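Long-range contacts in DNA fragmentation factor 40 KDA subunit (Mus musculus, PDB 1V0D), which cuts DNA as the caspase-activated nuclease of apoptosis, bringing about DNA fragmentation and chromatin condensation: residues Asn154-Leu159 against Asn245-Arg250; His263-Lys268 against Tyr291-Thr296. All blocks are in the same frame, centred on the assembly; numbering follows the deposited sequence.

How the interactions relate
Both interactions lie within the nuclease region, on opposite sides of the centre of the chain, and they do not touch: their centres are 26 Å apart and their nearest atoms about 13 Å. All of interaction 1 precedes interaction 2 along the chain. Helix 155-175 relates them. Its first turn holds one side of interaction 1, while Tyr-170 and Val-174 near its far end pack against interaction 2. Helix 250-255 and strand 260-263 carry the chain from one to the other. The long helix therefore touches, at one end, the loop after strand 243-244, which directly follows zinc ligand His-242, and at the other Tyr-170 meets His-263, the residue after magnesium ligand Asp-262.

Interaction 1 of 2, residues Asn154-Leu159 against Asn245-Arg250; sequences NKSGYL and NPYGNR
Leu-159 sets its CD2 methyl over one face of the Tyr-247 ring, 3.6 Å from the ring centroid and 22° off the normal, a CH-pi contact displaced toward the CE1 and CZ rim. Beside the ring, neither over a face nor in its plane, Lys-155 CB lies 3.7 Å from Tyr-247 CD2 on the leucine's side, and Ser-156 OG comes to 3.5 Å from Tyr-247 CE2 from the other side. The same Leu-159 methyl also meets Pro-246, its CD2 being 3.5 Å from Pro-246 CG, so one branch of the leucine fills the angle between the proline and the aromatic ring. The side chains of Lys-155 and Tyr-247 lie alongside each other but head opposite ways. The lysine, extended beyond CG, takes its ammonium back to the loop, where NZ donates to Tyr-247 O over 2.6 Å, almost in line with the carbonyl bond (178° at the oxygen). At the other end of the tyrosine, its hydroxyl is hydrogen-bonded to Phe-210 O and Arg-212 N, while Ser-156 OG pairs with Glu-136. A leucine in place of Tyr-247 would probably leave Phe-210 O and Arg-212 N without the hydroxyl and open a gap beneath the Leu-159 methyl. The ammonium of Lys-155 has further partners, a salt bridge to Asp-141, a hydrogen bond to Ala-135 O and a cation-pi contact with Trp-144. This buried contact therefore joins helix and loop by two means: apolar cover over the tyrosine ring, and a lysine whose charge is probably compensated by Asp-141 while it grips the loop backbone.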
loop_
_atom_site.group_PDB
_atom_site.type_symbol
_atom_site.label_atom_id
_atom_site.label_comp_id
_atom_site.label_asym_id
_atom_site.label_seq_id
_atom_site.Cartn_x
_atom_site.Cartn_y
_atom_site.Cartn_z
ATOM N N ASN A 154 -0.384 -20.477 12.869
ATOM C CA ASN A 154 -1.395 -20.704 11.849
ATOM C C ASN A 154 -1.620 -19.494 10.947
ATOM O O ASN A 154 -1.447 -18.358 11.376
ATOM C CB ASN A 154 -2.707 -21.081 12.547
ATOM C CG ASN A 154 -3.737 -21.626 11.585
ATOM O OD1 ASN A 154 -4.901 -21.846 11.945
ATOM N ND2 ASN A 154 -3.314 -21.858 10.344
ATOM N N LYS A 155 -2.008 -19.740 9.698
ATOM C CA LYS A 155 -2.280 -18.651 8.762
ATOM C C LYS A 155 -3.562 -17.895 9.144
ATOM O O LYS A 155 -3.536 -16.675 9.361
ATOM C CB LYS A 155 -2.417 -19.184 7.335
ATOM C CG LYS A 155 -1.109 -19.599 6.683
ATOM C CD LYS A 155 -1.343 -20.031 5.245
ATOM C CE LYS A 155 -0.066 -20.502 4.590
ATOM N NZ LYS A 155 -0.347 -21.140 3.275
ATOM N N SER A 156 -4.682 -18.614 9.214
ATOM C CA SER A 156 -5.957 -18.002 9.584
ATOM C C SER A 156 -5.737 -17.153 10.816
ATOM O O SER A 156 -6.230 -16.034 10.912
ATOM C CB SER A 156 -7.010 -19.067 9.910
ATOM O OG SER A 156 -7.445 -19.740 8.742
ATOM N N GLY A 157 -4.977 -17.704 11.754
ATOM C CA GLY A 157 -4.707 -17.010 12.993
ATOM C C GLY A 157 -4.060 -15.667 12.796
ATOM O O GLY A 157 -4.437 -14.696 13.441
ATOM N N TYR A 158 -3.078 -15.598 11.909
ATOM C CA TYR A 158 -2.407 -14.334 11.682
ATOM C C TYR A 158 -3.367 -13.345 11.039
ATOM O O TYR A 158 -3.506 -12.217 11.516
ATOM C CB TYR A 158 -1.177 -14.511 10.792
ATOM C CG TYR A 158 -0.566 -13.186 10.402
ATOM C CD1 TYR A 158 0.062 -12.373 11.349
ATOM C CD2 TYR A 158 -0.682 -12.702 9.097
ATOM C CE1 TYR A 158 0.553 -11.105 11.001
ATOM C CE2 TYR A 158 -0.194 -11.440 8.743
ATOM C CZ TYR A 158 0.417 -10.652 9.695
ATOM O OH TYR A 158 0.881 -9.418 9.334
ATOM N N LEU A 159 -4.027 -13.765 9.958
ATOM C CA LEU A 159 -4.978 -12.903 9.260
ATOM C C LEU A 159 -6.103 -12.432 10.185
ATOM O O LEU A 159 -6.596 -11.310 10.068
ATOM C CB LEU A 159 -5.544 -13.633 8.046
ATOM C CG LEU A 159 -5.024 -13.128 6.696
ATOM C CD1 LEU A 159 -3.557 -12.745 6.778
ATOM C CD2 LEU A 159 -5.223 -14.200 5.655
ATOM N N ASN A 245 -5.748 -13.967 -2.641
ATOM C CA ASN A 245 -5.777 -15.024 -1.642
ATOM C C ASN A 245 -4.530 -14.899 -0.789
ATOM O O ASN A 245 -3.507 -15.532 -1.054
ATOM C CB ASN A 245 -5.844 -16.403 -2.300
ATOM C CG ASN A 245 -6.134 -17.517 -1.296
ATOM O OD1 ASN A 245 -6.783 -18.512 -1.627
ATOM N ND2 ASN A 245 -5.647 -17.357 -0.066
ATOM N N PRO A 246 -4.603 -14.077 0.264
ATOM C CA PRO A 246 -3.464 -13.864 1.164
ATOM C C PRO A 246 -2.922 -15.144 1.794
ATOM O O PRO A 246 -1.834 -15.142 2.357
ATOM C CB PRO A 246 -4.030 -12.901 2.204
ATOM C CG PRO A 246 -5.473 -13.312 2.274
ATOM C CD PRO A 246 -5.828 -13.471 0.814
ATOM N N TYR A 247 -3.672 -16.236 1.694
ATOM C CA TYR A 247 -3.241 -17.490 2.299
ATOM C C TYR A 247 -2.245 -18.339 1.523
ATOM O O TYR A 247 -1.650 -19.256 2.100
ATOM C CB TYR A 247 -4.435 -18.393 2.610
ATOM C CG TYR A 247 -5.333 -17.911 3.709
ATOM C CD1 TYR A 247 -6.362 -17.008 3.444
ATOM C CD2 TYR A 247 -5.185 -18.385 5.009
ATOM C CE1 TYR A 247 -7.230 -16.589 4.444
ATOM C CE2 TYR A 247 -6.051 -17.972 6.021
ATOM C CZ TYR A 247 -7.071 -17.074 5.725
ATOM O OH TYR A 247 -7.938 -16.664 6.702
ATOM N N GLY A 248 -2.039 -18.072 0.243
ATOM C CA GLY A 248 -1.130 -18.955 -0.464
ATOM C C GLY A 248 0.199 -18.412 -0.922
ATOM O O GLY A 248 0.766 -18.933 -1.883
ATOM N N ASN A 249 0.740 -17.424 -0.223
ATOM C CA ASN A 249 1.975 -16.831 -0.696
ATOM C C ASN A 249 2.381 -15.718 0.270
ATOM O O ASN A 249 1.528 -14.994 0.783
ATOM C CB ASN A 249 1.669 -16.279 -2.086
ATOM C CG ASN A 249 2.837 -15.649 -2.747
ATOM O OD1 ASN A 249 3.460 -14.742 -2.202
ATOM N ND2 ASN A 249 3.137 -16.105 -3.958
ATOM N N ARG A 250 3.678 -15.582 0.524
ATOM C CA ARG A 250 4.167 -14.547 1.428
ATOM C C ARG A 250 3.883 -13.164 0.863
ATOM O O ARG A 250 3.353 -12.298 1.550
ATOM C CB ARG A 250 5.671 -14.693 1.653
ATOM C CG ARG A 250 6.253 -13.513 2.380
ATOM C CD ARG A 250 7.749 -13.595 2.564
ATOM N NE ARG A 250 8.217 -12.364 3.192
ATOM C CZ ARG A 250 8.681 -11.308 2.526
ATOM N NH1 ARG A 250 8.767 -11.330 1.194
ATOM N NH2 ARG A 250 9.010 -10.207 3.195
#

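Interaction 2 of 2, residues His263-Lys268 against Tyr291-Thr296; sequences HIIEKK and YSLLFT
His-263 presents an edge of its imidazole to the last turn of helix 287-295. Its NE2 donates to Leu-294 O at 3.0 Å with an N-H...O angle of 157°, and the oxygen lies close to the ring plane. Seen from the acceptor, the donor stands above the carbonyl plane, 37° out of it, and not on a lone pair. The neighbouring CD2 of His-263 comes to 3.3 Å from Leu-293 O, also near the ring plane; that oxygen is hydrogen-bonded to Asn-299 ND2. The imidazole edge thus faces two successive helix carbonyls. CG of His-263 stands anti to its carbonyl carbon (chi1 -69°), a setting that carries the ring across to the helix. Over one face of this ring sits Lys-267 CB, toward the rim, and Leu-294 CD2 reaches the same carbon at 4.1 Å. The rest of the lysine runs extended to a salt bridge with Glu-173. On the other flank of the contact, Ile-265 CD1 touches Leu-293 CG loosely, at 4.5 Å. Asn-299 ties the two segments as well, its OD1 taking the Ile-265 amide. His-263 closes strand 260-263, which pairs antiparallel with 300-303; its side chain lies about 5 Å from the bound magnesium ion, whose ligands include Asp-262. Around the contact, Tyr-170 of helix 155-175 meets the imidazole edge-to-face, while Leu-294 also packs on Val-174 of that helix, Met-196 of helix 186-202 and Val-271 of helix 267-281.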
loop_
_atom_site.group_PDB
_atom_site.type_symbol
_atom_site.label_atom_id
_atom_site.label_comp_id
_atom_site.label_asym_id
_atom_site.label_seq_id
_atom_site.Cartn_x
_atom_site.Cartn_y
_atom_site.Cartn_z
ATOM N N HIS A 263 -14.746 2.603 4.880
ATOM C CA HIS A 263 -16.044 3.009 5.414
ATOM C C HIS A 263 -16.849 3.735 4.328
ATOM O O HIS A 263 -16.380 4.735 3.772
ATOM C CB HIS A 263 -15.875 3.967 6.596
ATOM C CG HIS A 263 -15.305 3.335 7.830
ATOM N ND1 HIS A 263 -13.976 2.994 7.951
ATOM C CD2 HIS A 263 -15.885 3.008 9.012
ATOM C CE1 HIS A 263 -13.761 2.488 9.153
ATOM N NE2 HIS A 263 -14.903 2.486 9.817
ATOM N N ILE A 264 -18.053 3.246 4.033
ATOM C CA ILE A 264 -18.888 3.882 3.028
ATOM C C ILE A 264 -19.263 5.275 3.516
ATOM O O ILE A 264 -19.135 6.254 2.788
ATOM C CB ILE A 264 -20.153 3.072 2.764
ATOM C CG1 ILE A 264 -19.764 1.628 2.403
ATOM C CG2 ILE A 264 -20.944 3.716 1.623
ATOM C CD1 ILE A 264 -20.938 0.712 2.132
ATOM N N ILE A 265 -19.749 5.366 4.746
ATOM C CA ILE A 265 -20.057 6.661 5.330
ATOM C C ILE A 265 -18.757 6.907 6.097
ATOM O O ILE A 265 -18.488 6.245 7.106
ATOM C CB ILE A 265 -21.244 6.581 6.314
ATOM C CG1 ILE A 265 -22.501 6.106 5.581
ATOM C CG2 ILE A 265 -21.496 7.937 6.944
ATOM C CD1 ILE A 265 -23.745 6.088 6.454
ATOM N N GLU A 266 -17.939 7.828 5.592
ATOM C CA GLU A 266 -16.639 8.134 6.182
ATOM C C GLU A 266 -16.699 8.251 7.689
ATOM O O GLU A 266 -17.535 8.968 8.240
ATOM C CB GLU A 266 -16.092 9.409 5.571
ATOM C CG GLU A 266 -15.895 9.309 4.083
ATOM C CD GLU A 266 -15.346 10.590 3.491
ATOM O OE1 GLU A 266 -16.085 11.599 3.463
ATOM O OE2 GLU A 266 -14.168 10.590 3.061
ATOM N N LYS A 267 -15.795 7.559 8.366
ATOM C CA LYS A 267 -15.826 7.581 9.810
ATOM C C LYS A 267 -15.242 8.828 10.437
ATOM O O LYS A 267 -15.833 9.397 11.354
ATOM C CB LYS A 267 -15.128 6.344 10.375
ATOM C CG LYS A 267 -13.745 6.601 10.881
ATOM C CD LYS A 267 -13.142 5.379 11.509
ATOM C CE LYS A 267 -11.710 5.680 11.911
ATOM N NZ LYS A 267 -11.021 4.477 12.434
ATOM N N LYS A 268 -14.088 9.261 9.955
ATOM C CA LYS A 268 -13.461 10.443 10.536
ATOM C C LYS A 268 -14.176 11.695 10.061
ATOM O O LYS A 268 -14.494 12.587 10.836
ATOM C CB LYS A 268 -11.985 10.497 10.139
ATOM C CG LYS A 268 -11.118 11.393 11.022
ATOM C CD LYS A 268 -9.633 11.089 10.772
ATOM C CE LYS A 268 -8.720 11.606 11.888
ATOM N NZ LYS A 268 -7.386 10.914 11.854
ATOM N N TYR A 291 -22.047 1.974 16.171
ATOM C CA TYR A 291 -21.192 0.807 16.247
ATOM C C TYR A 291 -21.177 0.183 14.845
ATOM O O TYR A 291 -20.118 -0.023 14.254
ATOM C CB TYR A 291 -21.758 -0.179 17.266
ATOM C CG TYR A 291 -21.011 -1.479 17.335
ATOM C CD1 TYR A 291 -19.811 -1.581 18.035
ATOM C CD2 TYR A 291 -21.499 -2.613 16.687
ATOM C CE1 TYR A 291 -19.114 -2.792 18.093
ATOM C CE2 TYR A 291 -20.814 -3.819 16.734
ATOM C CZ TYR A 291 -19.623 -3.903 17.441
ATOM O OH TYR A 291 -18.946 -5.100 17.488
ATOM N N SER A 292 -22.357 -0.109 14.316
ATOM C CA SER A 292 -22.474 -0.685 12.982
ATOM C C SER A 292 -21.612 0.077 12.004
ATOM O O SER A 292 -20.795 -0.497 11.280
ATOM C CB SER A 292 -23.909 -0.593 12.491
ATOM O OG SER A 292 -24.767 -1.325 13.343
ATOM N N LEU A 293 -21.823 1.386 11.989
ATOM C CA LEU A 293 -21.108 2.281 11.093
ATOM C C LEU A 293 -19.603 2.237 11.259
ATOM O O LEU A 293 -18.860 2.196 10.276
ATOM C CB LEU A 293 -21.599 3.726 11.298
ATOM C CG LEU A 293 -22.755 4.276 10.434
ATOM C CD1 LEU A 293 -23.606 3.157 9.856
ATOM C CD2 LEU A 293 -23.599 5.212 11.270
ATOM N N LEU A 294 -19.154 2.228 12.507
ATOM C CA LEU A 294 -17.729 2.261 12.798
ATOM C C LEU A 294 -16.953 0.960 12.688
ATOM O O LEU A 294 -15.801 0.979 12.274
ATOM C CB LEU A 294 -17.516 2.861 14.200
ATOM C CG LEU A 294 -17.984 4.309 14.407
ATOM C CD1 LEU A 294 -18.277 4.604 15.848
ATOM C CD2 LEU A 294 -16.930 5.245 13.904
ATOM N N PHE A 295 -17.569 -0.174 13.014
ATOM C CA PHE A 295 -16.807 -1.429 13.015
ATOM C C PHE A 295 -17.356 -2.640 12.289
ATOM O O PHE A 295 -16.730 -3.695 12.325
ATOM C CB PHE A 295 -16.560 -1.871 14.466
ATOM C CG PHE A 295 -16.235 -0.743 15.414
ATOM C CD1 PHE A 295 -17.161 -0.344 16.376
ATOM C CD2 PHE A 295 -14.992 -0.098 15.362
ATOM C CE1 PHE A 295 -16.854 0.684 17.282
ATOM C CE2 PHE A 295 -14.673 0.927 16.256
ATOM C CZ PHE A 295 -15.605 1.321 17.221
ATOM N N THR A 296 -18.500 -2.510 11.635
ATOM C CA THR A 296 -19.135 -3.657 10.987
ATOM C C THR A 296 -19.107 -3.633 9.470
ATOM O O THR A 296 -18.956 -2.577 8.858
ATOM C CB THR A 296 -20.599 -3.754 11.461
ATOM O OG1 THR A 296 -20.612 -3.841 12.887
ATOM C CG2 THR A 296 -21.294 -4.976 10.894
#